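Toxin 2A (Paenibacillus larvae, PDB 5URP) is an ADP-ribosyltransferase toxin and virulence factor that probably transfers ADP-ribose from NAD+ to a host protein. Local coordinates at residues F159-G173 / G211-S223. Sequence-based numbering, arbitrary orientation.
Sequences FLARPVLIELKIPKG and GSQRLKVEARVLS
Leu215 N donates to Pro163 O and Leu165 N to Leu215 O, the first of seven backbone hydrogen bonds that join strands 164-170 and 214-221 as parallel neighbours, their short axes 24° apart. The bonds alternate in direction until Val221 N reaches Lys169 O at 2.8 Å. On the face bearing Glu167, Lys216 lies fully extended, its CG anti to the backbone N (chi1 -168°), which carries Lys216 NZ across the strand boundary to Glu167 OE1 at 2.7 Å. NZ meets that oxygen from above the carboxylate, 48° out of its plane. Lys216 NZ also bonds Glu218 OE2 at 3.2 Å, linking two acids; Glu167 OE1 and Glu218 OE2 stay 5.0 Å apart.

The face of Val164, Ile166 and Leu168 is apolar. Leu168 CD2 lies 3.5 Å from Val221 CG2, while its other methyl, CD1, rests against Ala219 CB; nearer the N-terminal end of the strands, Val164 CG1 meets Val217 CG2. Leu168 also packs on Leu193 and Tyr199.

Near the start of the pairing, Arg214 bends at chi3, bringing its guanidinium against the backbone of Phe159 and Leu160, just before strand 164-170. Arg214 NH1 makes a weak hydrogen bond to Phe159 O at 3.2 Å, Leu160 CD2 sits over one guanidinium face, and NH2 is anchored by Asn209. At the far end, Pro171 CG packs on Ser223 CB at 3.7 Å.

Outside the pair, strand 101-107 runs antiparallel along 164-170 and strand 197-207 antiparallel along 214-221, placing both in the interior of the five-stranded mixed sheet of this ADP-ribosyltransferase domain. The chemistry implies a two-sided join: one face is apolar throughout, whereas the other mixes buried Leu165 with a charged trio whose shared lysine would probably offset the repulsion between Glu167 and Glu218.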
ATOM      1  N   PHE A 159       1.369 -11.847   3.282  1.00 23.65           N
ATOM      2  CA  PHE A 159       0.172 -11.269   3.862  1.00 24.33           C
ATOM      3  C   PHE A 159      -0.637 -12.262   4.682  1.00 23.71           C
ATOM      4  O   PHE A 159      -1.516 -11.832   5.447  1.00 26.13           O
ATOM      5  CB  PHE A 159      -0.709 -10.669   2.745  1.00 23.78           C
ATOM      6  CG  PHE A 159      -0.027  -9.559   1.937  1.00 23.58           C
ATOM      7  CD1 PHE A 159       1.019  -8.818   2.472  1.00 23.81           C
ATOM      8  CD2 PHE A 159      -0.442  -9.264   0.635  1.00 21.64           C
ATOM      9  CE1 PHE A 159       1.635  -7.834   1.758  1.00 25.50           C
ATOM     10  CE2 PHE A 159       0.182  -8.272  -0.079  1.00 22.82           C
ATOM     11  CZ  PHE A 159       1.207  -7.543   0.483  1.00 23.86           C
ATOM     12  N   LEU A 160      -0.375 -13.571   4.543  1.00 26.29           N
ATOM     13  CA  LEU A 160      -1.111 -14.576   5.303  1.00 27.27           C
ATOM     14  C   LEU A 160      -0.921 -14.392   6.802  1.00 30.25           C
ATOM     15  O   LEU A 160      -1.825 -14.698   7.579  1.00 35.93           O
ATOM     16  CB  LEU A 160      -0.662 -15.981   4.894  1.00 28.92           C
ATOM     17  CG  LEU A 160      -1.026 -16.347   3.461  1.00 30.92           C
ATOM     18  CD1 LEU A 160      -0.223 -17.570   3.035  1.00 32.20           C
ATOM     19  CD2 LEU A 160      -2.516 -16.613   3.385  1.00 32.52           C
ATOM     20  N   ALA A 161       0.220 -13.880   7.221  1.00 26.86           N
ATOM     21  CA  ALA A 161       0.524 -13.730   8.636  1.00 33.25           C
ATOM     22  C   ALA A 161       0.105 -12.380   9.193  1.00 33.62           C
ATOM     23  O   ALA A 161       0.410 -12.088  10.352  1.00 35.29           O
ATOM     24  CB  ALA A 161       2.017 -13.935   8.869  1.00 37.12           C
ATOM     25  N   ARG A 162      -0.567 -11.541   8.396  1.00 28.02           N
ATOM     26  CA  ARG A 162      -0.976 -10.241   8.877  0.52 27.92           C
ATOM     27  C   ARG A 162      -2.480 -10.219   9.155  1.00 28.11           C
ATOM     28  O   ARG A 162      -3.251 -10.907   8.481  1.00 29.80           O
ATOM     29  CB  ARG A 162      -0.582  -9.176   7.848  0.52 27.48           C
ATOM     30  CG  ARG A 162       0.935  -9.118   7.732  0.52 33.42           C
ATOM     31  CD  ARG A 162       1.452  -8.013   6.851  0.52 40.06           C
ATOM     32  NE  ARG A 162       2.904  -8.133   6.707  0.52 42.01           N
ATOM     33  CZ  ARG A 162       3.623  -7.504   5.786  0.52 35.13           C
ATOM     34  NH1 ARG A 162       4.936  -7.679   5.729  0.52 40.43           N
ATOM     35  NH2 ARG A 162       3.039  -6.693   4.929  0.52 29.52           N
ATOM     36  N   PRO A 163      -2.942  -9.457  10.151  1.00 25.50           N
ATOM     37  CA  PRO A 163      -4.363  -9.563  10.536  1.00 24.51           C
ATOM     38  C   PRO A 163      -5.335  -8.828   9.638  1.00 23.97           C
ATOM     39  O   PRO A 163      -6.530  -9.145   9.691  1.00 26.06           O
ATOM     40  CB  PRO A 163      -4.401  -8.970  11.950  1.00 28.24           C
ATOM     41  CG  PRO A 163      -3.211  -8.150  12.076  1.00 28.74           C
ATOM     42  CD  PRO A 163      -2.161  -8.715  11.152  1.00 27.62           C
ATOM     43  N   VAL A 164      -4.867  -7.861   8.858  1.00 22.49           N
ATOM     44  CA  VAL A 164      -5.702  -7.098   7.935  1.00 23.30           C
ATOM     45  C   VAL A 164      -5.155  -7.257   6.519  1.00 22.60           C
ATOM     46  O   VAL A 164      -3.946  -7.110   6.290  1.00 22.64           O
ATOM     47  CB  VAL A 164      -5.762  -5.609   8.311  1.00 22.55           C
ATOM     48  CG1 VAL A 164      -6.590  -4.859   7.285  1.00 23.35           C
ATOM     49  CG2 VAL A 164      -6.298  -5.428   9.739  1.00 25.11           C
ATOM     50  N   LEU A 165      -6.052  -7.527   5.568  1.00 21.68           N
ATOM     51  CA  LEU A 165      -5.729  -7.585   4.147  1.00 20.29           C
ATOM     52  C   LEU A 165      -6.542  -6.508   3.452  1.00 21.60           C
ATOM     53  O   LEU A 165      -7.765  -6.562   3.491  1.00 23.32           O
ATOM     54  CB  LEU A 165      -6.079  -8.941   3.538  1.00 21.74           C
ATOM     55  CG  LEU A 165      -5.831  -9.112   2.036  1.00 21.73           C
ATOM     56  CD1 LEU A 165      -4.363  -8.925   1.689  1.00 21.65           C
ATOM     57  CD2 LEU A 165      -6.335 -10.471   1.563  1.00 23.55           C
ATOM     58  N   ILE A 166      -5.866  -5.586   2.794  1.00 21.19           N
ATOM     59  CA  ILE A 166      -6.539  -4.546   2.016  1.00 21.54           C
ATOM     60  C   ILE A 166      -6.436  -4.937   0.558  1.00 23.24           C
ATOM     61  O   ILE A 166      -5.335  -5.239   0.066  1.00 22.79           O
ATOM     62  CB  ILE A 166      -5.903  -3.164   2.222  1.00 22.27           C
ATOM     63  CG1 ILE A 166      -5.787  -2.782   3.695  1.00 24.36           C
ATOM     64  CG2 ILE A 166      -6.715  -2.115   1.424  1.00 24.22           C
ATOM     65  CD1 ILE A 166      -4.984  -1.473   3.913  1.00 27.74           C
ATOM     66  N   GLU A 167      -7.572  -4.940  -0.130  1.00 20.99           N
ATOM     67  CA  GLU A 167      -7.647  -5.086  -1.580  1.00 21.00           C
ATOM     68  C   GLU A 167      -8.051  -3.711  -2.118  1.00 21.42           C
ATOM     69  O   GLU A 167      -9.159  -3.244  -1.848  1.00 23.16           O
ATOM     70  CB  GLU A 167      -8.652  -6.163  -1.974  1.00 24.80           C
ATOM     71  CG  GLU A 167      -8.852  -6.339  -3.456  1.00 28.66           C
ATOM     72  CD  GLU A 167      -9.685  -7.575  -3.807  1.00 39.91           C
ATOM     73  OE1 GLU A 167      -9.537  -8.627  -3.141  1.00 40.23           O
ATOM     74  OE2 GLU A 167     -10.459  -7.499  -4.773  1.00 43.98           O
ATOM     75  N   LEU A 168      -7.155  -3.064  -2.855  1.00 21.46           N
ATOM     76  CA  LEU A 168      -7.324  -1.655  -3.211  1.00 22.17           C
ATOM     77  C   LEU A 168      -7.399  -1.508  -4.718  1.00 23.74           C
ATOM     78  O   LEU A 168      -6.524  -1.983  -5.437  1.00 22.96           O
ATOM     79  CB  LEU A 168      -6.148  -0.859  -2.638  1.00 23.04           C
ATOM     80  CG  LEU A 168      -6.116   0.625  -2.837  1.00 26.63           C
ATOM     81  CD1 LEU A 168      -7.192   1.232  -1.966  1.00 29.61           C
ATOM     82  CD2 LEU A 168      -4.746   1.123  -2.436  1.00 25.96           C
ATOM     83  N   LYS A 169      -8.428  -0.814  -5.212  1.00 23.03           N
ATOM     84  CA  LYS A 169      -8.547  -0.570  -6.639  1.00 23.08           C
ATOM     85  C   LYS A 169      -7.944   0.794  -6.935  1.00 26.08           C
ATOM     86  O   LYS A 169      -8.276   1.764  -6.256  1.00 25.68           O
ATOM     87  CB  LYS A 169     -10.012  -0.605  -7.077  1.00 26.86           C
ATOM     88  CG  LYS A 169     -10.707  -1.919  -6.767  1.00 35.59           C
ATOM     89  CD  LYS A 169     -12.207  -1.836  -6.976  1.00 65.74           C
ATOM     90  CE  LYS A 169     -12.897  -3.139  -6.610  1.00100.58           C
ATOM     91  NZ  LYS A 169     -14.381  -3.021  -6.639  1.00119.03           N
ATOM     92  N   ILE A 170      -7.028   0.856  -7.895  1.00 22.99           N
ATOM     93  CA  ILE A 170      -6.399   2.109  -8.315  1.00 23.62           C
ATOM     94  C   ILE A 170      -6.960   2.444  -9.692  1.00 24.56           C
ATOM     95  O   ILE A 170      -6.836   1.625 -10.609  1.00 24.47           O
ATOM     96  CB  ILE A 170      -4.863   2.024  -8.399  1.00 23.12           C
ATOM     97  CG1 ILE A 170      -4.227   1.479  -7.137  1.00 21.91           C
ATOM     98  CG2 ILE A 170      -4.277   3.408  -8.636  1.00 25.17           C
ATOM     99  CD1 ILE A 170      -2.773   1.135  -7.369  1.00 24.15           C
ATOM    100  N   PRO A 171      -7.545   3.627  -9.898  1.00 26.56           N
ATOM    101  CA  PRO A 171      -8.152   3.925 -11.198  1.00 26.83           C
ATOM    102  C   PRO A 171      -7.134   4.240 -12.280  1.00 26.29           C
ATOM    103  O   PRO A 171      -6.042   4.746 -12.021  1.00 26.05           O
ATOM    104  CB  PRO A 171      -9.011   5.162 -10.907  1.00 29.53           C
ATOM    105  CG  PRO A 171      -8.371   5.818  -9.728  1.00 28.55           C
ATOM    106  CD  PRO A 171      -7.840   4.657  -8.884  1.00 27.77           C
ATOM    107  N   LYS A 172      -7.523   3.954 -13.521  1.00 28.86           N
ATOM    108  CA  LYS A 172      -6.713   4.356 -14.656  1.00 29.54           C
ATOM    109  C   LYS A 172      -6.431   5.849 -14.553  1.00 30.12           C
ATOM    110  O   LYS A 172      -7.299   6.629 -14.150  1.00 30.19           O
ATOM    111  CB  LYS A 172      -7.438   4.028 -15.970  1.00 30.32           C
ATOM    112  CG  LYS A 172      -6.802   4.644 -17.241  1.00 35.92           C
ATOM    113  CD  LYS A 172      -7.604   4.271 -18.466  1.00 54.72           C
ATOM    114  CE  LYS A 172      -6.942   4.783 -19.735  1.00 58.22           C
ATOM    115  NZ  LYS A 172      -7.398   3.966 -20.871  1.00 58.21           N
ATOM    116  N   GLY A 173      -5.213   6.238 -14.924  1.00 31.10           N
ATOM    117  CA  GLY A 173      -4.780   7.617 -14.786  1.00 32.44           C
ATOM    118  C   GLY A 173      -4.233   7.958 -13.416  1.00 30.52           C
ATOM    119  O   GLY A 173      -3.736   9.078 -13.219  1.00 31.11           O
ATOM    120  N   GLY A 211      -4.578 -20.499   7.823  1.00 34.29           N
ATOM    121  CA  GLY A 211      -4.617 -20.951   9.193  1.00 34.75           C
ATOM    122  C   GLY A 211      -5.003 -19.904  10.209  1.00 35.85           C
ATOM    123  O   GLY A 211      -5.062 -20.216  11.400  1.00 39.55           O
ATOM    124  N   SER A 212      -5.254 -18.668   9.787  1.00 33.56           N
ATOM    125  CA  SER A 212      -5.691 -17.627  10.702  1.00 34.32           C
ATOM    126  C   SER A 212      -6.696 -16.733   9.995  1.00 32.32           C
ATOM    127  O   SER A 212      -6.521 -16.395   8.824  1.00 32.36           O
ATOM    128  CB  SER A 212      -4.530 -16.769  11.203  1.00 40.21           C
ATOM    129  OG  SER A 212      -3.987 -16.003  10.149  1.00 50.99           O
ATOM    130  N   GLN A 213      -7.730 -16.353  10.726  1.00 31.54           N
ATOM    131  CA  GLN A 213      -8.723 -15.430  10.201  1.00 30.10           C
ATOM    132  C   GLN A 213      -8.135 -14.031  10.098  1.00 31.81           C
ATOM    133  O   GLN A 213      -7.204 -13.658  10.821  1.00 30.64           O
ATOM    134  CB  GLN A 213      -9.969 -15.410  11.091  1.00 32.24           C
ATOM    135  CG  GLN A 213     -10.632 -16.769  11.225  1.00 37.03           C
ATOM    136  CD  GLN A 213     -11.901 -16.745  12.042  1.00 40.43           C
ATOM    137  OE1 GLN A 213     -12.242 -15.741  12.681  1.00 38.94           O
ATOM    138  NE2 GLN A 213     -12.607 -17.874  12.052  1.00 38.06           N
ATOM    139  N   ARG A 214      -8.698 -13.251   9.182  1.00 26.26           N
ATOM    140  CA  ARG A 214      -8.250 -11.892   8.957  1.00 25.43           C
ATOM    141  C   ARG A 214      -9.450 -11.002   8.684  1.00 26.44           C
ATOM    142  O   ARG A 214     -10.546 -11.466   8.368  1.00 25.61           O
ATOM    143  CB  ARG A 214      -7.283 -11.783   7.762  1.00 26.17           C
ATOM    144  CG  ARG A 214      -5.979 -12.538   7.948  1.00 28.64           C
ATOM    145  CD  ARG A 214      -5.156 -12.543   6.689  1.00 28.70           C
ATOM    146  NE  ARG A 214      -5.733 -13.382   5.645  1.00 26.82           N
ATOM    147  CZ  ARG A 214      -5.276 -13.416   4.399  1.00 25.81           C
ATOM    148  NH1 ARG A 214      -4.256 -12.640   4.044  1.00 24.06           N
ATOM    149  NH2 ARG A 214      -5.839 -14.221   3.508  1.00 24.23           N
ATOM    150  N   LEU A 215      -9.227  -9.709   8.825  1.00 25.20           N
ATOM    151  CA  LEU A 215     -10.196  -8.722   8.383  1.00 27.07           C
ATOM    152  C   LEU A 215      -9.815  -8.270   6.980  1.00 25.60           C
ATOM    153  O   LEU A 215      -8.699  -7.793   6.771  1.00 28.13           O
ATOM    154  CB  LEU A 215     -10.218  -7.533   9.338  1.00 27.70           C
ATOM    155  CG  LEU A 215     -11.470  -6.704   9.395  1.00 33.03           C
ATOM    156  CD1 LEU A 215     -12.618  -7.503  10.030  1.00 30.02           C
ATOM    157  CD2 LEU A 215     -11.114  -5.496  10.221  1.00 35.94           C
ATOM    158  N   LYS A 216     -10.743  -8.398   6.036  1.00 23.11           N
ATOM    159  CA  LYS A 216     -10.522  -7.997   4.662  1.00 22.41           C
ATOM    160  C   LYS A 216     -11.206  -6.662   4.415  1.00 23.71           C
ATOM    161  O   LYS A 216     -12.391  -6.519   4.716  1.00 24.95           O
ATOM    162  CB  LYS A 216     -11.053  -9.022   3.662  1.00 24.67           C
ATOM    163  CG  LYS A 216     -10.519  -8.689   2.258  1.00 25.36           C
ATOM    164  CD  LYS A 216     -11.019  -9.584   1.171  1.00 34.57           C
ATOM    165  CE  LYS A 216     -10.490  -9.080  -0.195  1.00 36.79           C
ATOM    166  NZ  LYS A 216     -11.162  -9.768  -1.322  1.00 48.48           N
ATOM    167  N   VAL A 217     -10.455  -5.715   3.867  1.00 23.11           N
ATOM    168  CA  VAL A 217     -10.926  -4.362   3.580  1.00 22.40           C
ATOM    169  C   VAL A 217     -10.880  -4.193   2.071  1.00 22.64           C
ATOM    170  O   VAL A 217      -9.815  -4.337   1.471  1.00 24.79           O
ATOM    171  CB  VAL A 217     -10.040  -3.316   4.259  1.00 23.20           C
ATOM    172  CG1 VAL A 217     -10.484  -1.885   3.877  1.00 23.75           C
ATOM    173  CG2 VAL A 217     -10.042  -3.552   5.782  1.00 25.40           C
ATOM    174  N   GLU A 218     -12.017  -3.902   1.458  1.00 23.47           N
ATOM    175  CA  GLU A 218     -12.073  -3.662   0.021  1.00 26.92           C
ATOM    176  C   GLU A 218     -12.273  -2.164  -0.157  1.00 24.56           C
ATOM    177  O   GLU A 218     -13.224  -1.609   0.390  1.00 24.21           O
ATOM    178  CB  GLU A 218     -13.182  -4.479  -0.646  1.00 26.67           C
ATOM    179  CG  GLU A 218     -12.842  -5.954  -0.572  1.00 28.87           C
ATOM    180  CD  GLU A 218     -13.982  -6.898  -0.864  1.00 39.83           C
ATOM    181  OE1 GLU A 218     -15.030  -6.458  -1.352  1.00 42.81           O
ATOM    182  OE2 GLU A 218     -13.793  -8.116  -0.619  1.00 47.01           O
ATOM    183  N   ALA A 219     -11.361  -1.529  -0.878  1.00 22.57           N
ATOM    184  CA  ALA A 219     -11.340  -0.070  -0.957  1.00 22.43           C
ATOM    185  C   ALA A 219     -10.939   0.383  -2.352  1.00 24.77           C
ATOM    186  O   ALA A 219     -10.402  -0.381  -3.158  1.00 23.72           O
ATOM    187  CB  ALA A 219     -10.377   0.532   0.057  1.00 23.00           C
ATOM    188  N   ARG A 220     -11.210   1.666  -2.612  1.00 25.75           N
ATOM    189  CA  ARG A 220     -10.910   2.339  -3.868  1.00 28.13           C
ATOM    190  C   ARG A 220     -10.061   3.566  -3.593  1.00 26.79           C
ATOM    191  O   ARG A 220     -10.443   4.392  -2.761  1.00 25.30           O
ATOM    192  CB  ARG A 220     -12.178   2.864  -4.555  1.00 32.45           C
ATOM    193  CG  ARG A 220     -13.125   1.889  -5.144  1.00 41.05           C
ATOM    194  CD  ARG A 220     -14.303   2.715  -5.715  1.00 38.89           C
ATOM    195  NE  ARG A 220     -15.393   2.875  -4.749  1.00 36.49           N
ATOM    196  CZ  ARG A 220     -16.285   3.866  -4.750  1.00 40.01           C
ATOM    197  NH1 ARG A 220     -16.252   4.835  -5.657  1.00 35.88           N
ATOM    198  NH2 ARG A 220     -17.242   3.887  -3.826  1.00 41.86           N
ATOM    199  N   VAL A 221      -8.968   3.722  -4.344  1.00 24.93           N
ATOM    200  CA  VAL A 221      -8.248   4.984  -4.363  1.00 26.93           C
ATOM    201  C   VAL A 221      -9.087   6.002  -5.106  1.00 29.67           C
ATOM    202  O   VAL A 221      -9.633   5.726  -6.185  1.00 27.57           O
ATOM    203  CB  VAL A 221      -6.872   4.839  -5.030  1.00 27.64           C
ATOM    204  CG1 VAL A 221      -6.178   6.219  -5.149  1.00 29.70           C
ATOM    205  CG2 VAL A 221      -6.007   3.885  -4.269  1.00 27.83           C
ATOM    206  N   LEU A 222      -9.187   7.185  -4.536  1.00 29.57           N
ATOM    207  CA  LEU A 222      -9.815   8.309  -5.185  1.00 28.43           C
ATOM    208  C   LEU A 222      -8.698   9.173  -5.764  1.00 34.76           C
ATOM    209  O   LEU A 222      -7.835   9.663  -5.025  1.00 34.89           O
ATOM    210  CB  LEU A 222     -10.683   9.086  -4.202  1.00 32.17           C
ATOM    211  CG  LEU A 222     -11.714   8.203  -3.470  1.00 38.80           C
ATOM    212  CD1 LEU A 222     -12.489   9.126  -2.663  1.00 53.00           C
ATOM    213  CD2 LEU A 222     -12.665   7.426  -4.394  1.00 36.32           C
ATOM    214  N   SER A 223      -8.736   9.382  -7.076  1.00 33.29           N
ATOM    215  CA  SER A 223      -7.620  10.057  -7.757  1.00 50.84           C
ATOM    216  C   SER A 223      -8.096  11.323  -8.477  1.00 45.51           C
ATOM    217  O   SER A 223      -9.301  11.520  -8.638  1.00 58.93           O
ATOM    218  CB  SER A 223      -6.947   9.115  -8.757  1.00 71.95           C
ATOM    219  OG  SER A 223      -5.894   9.774  -9.438  1.00 83.00           O
TER
HETATM  220  O   HOH W   1      -3.631  11.339 -11.440  1.00 45.82           O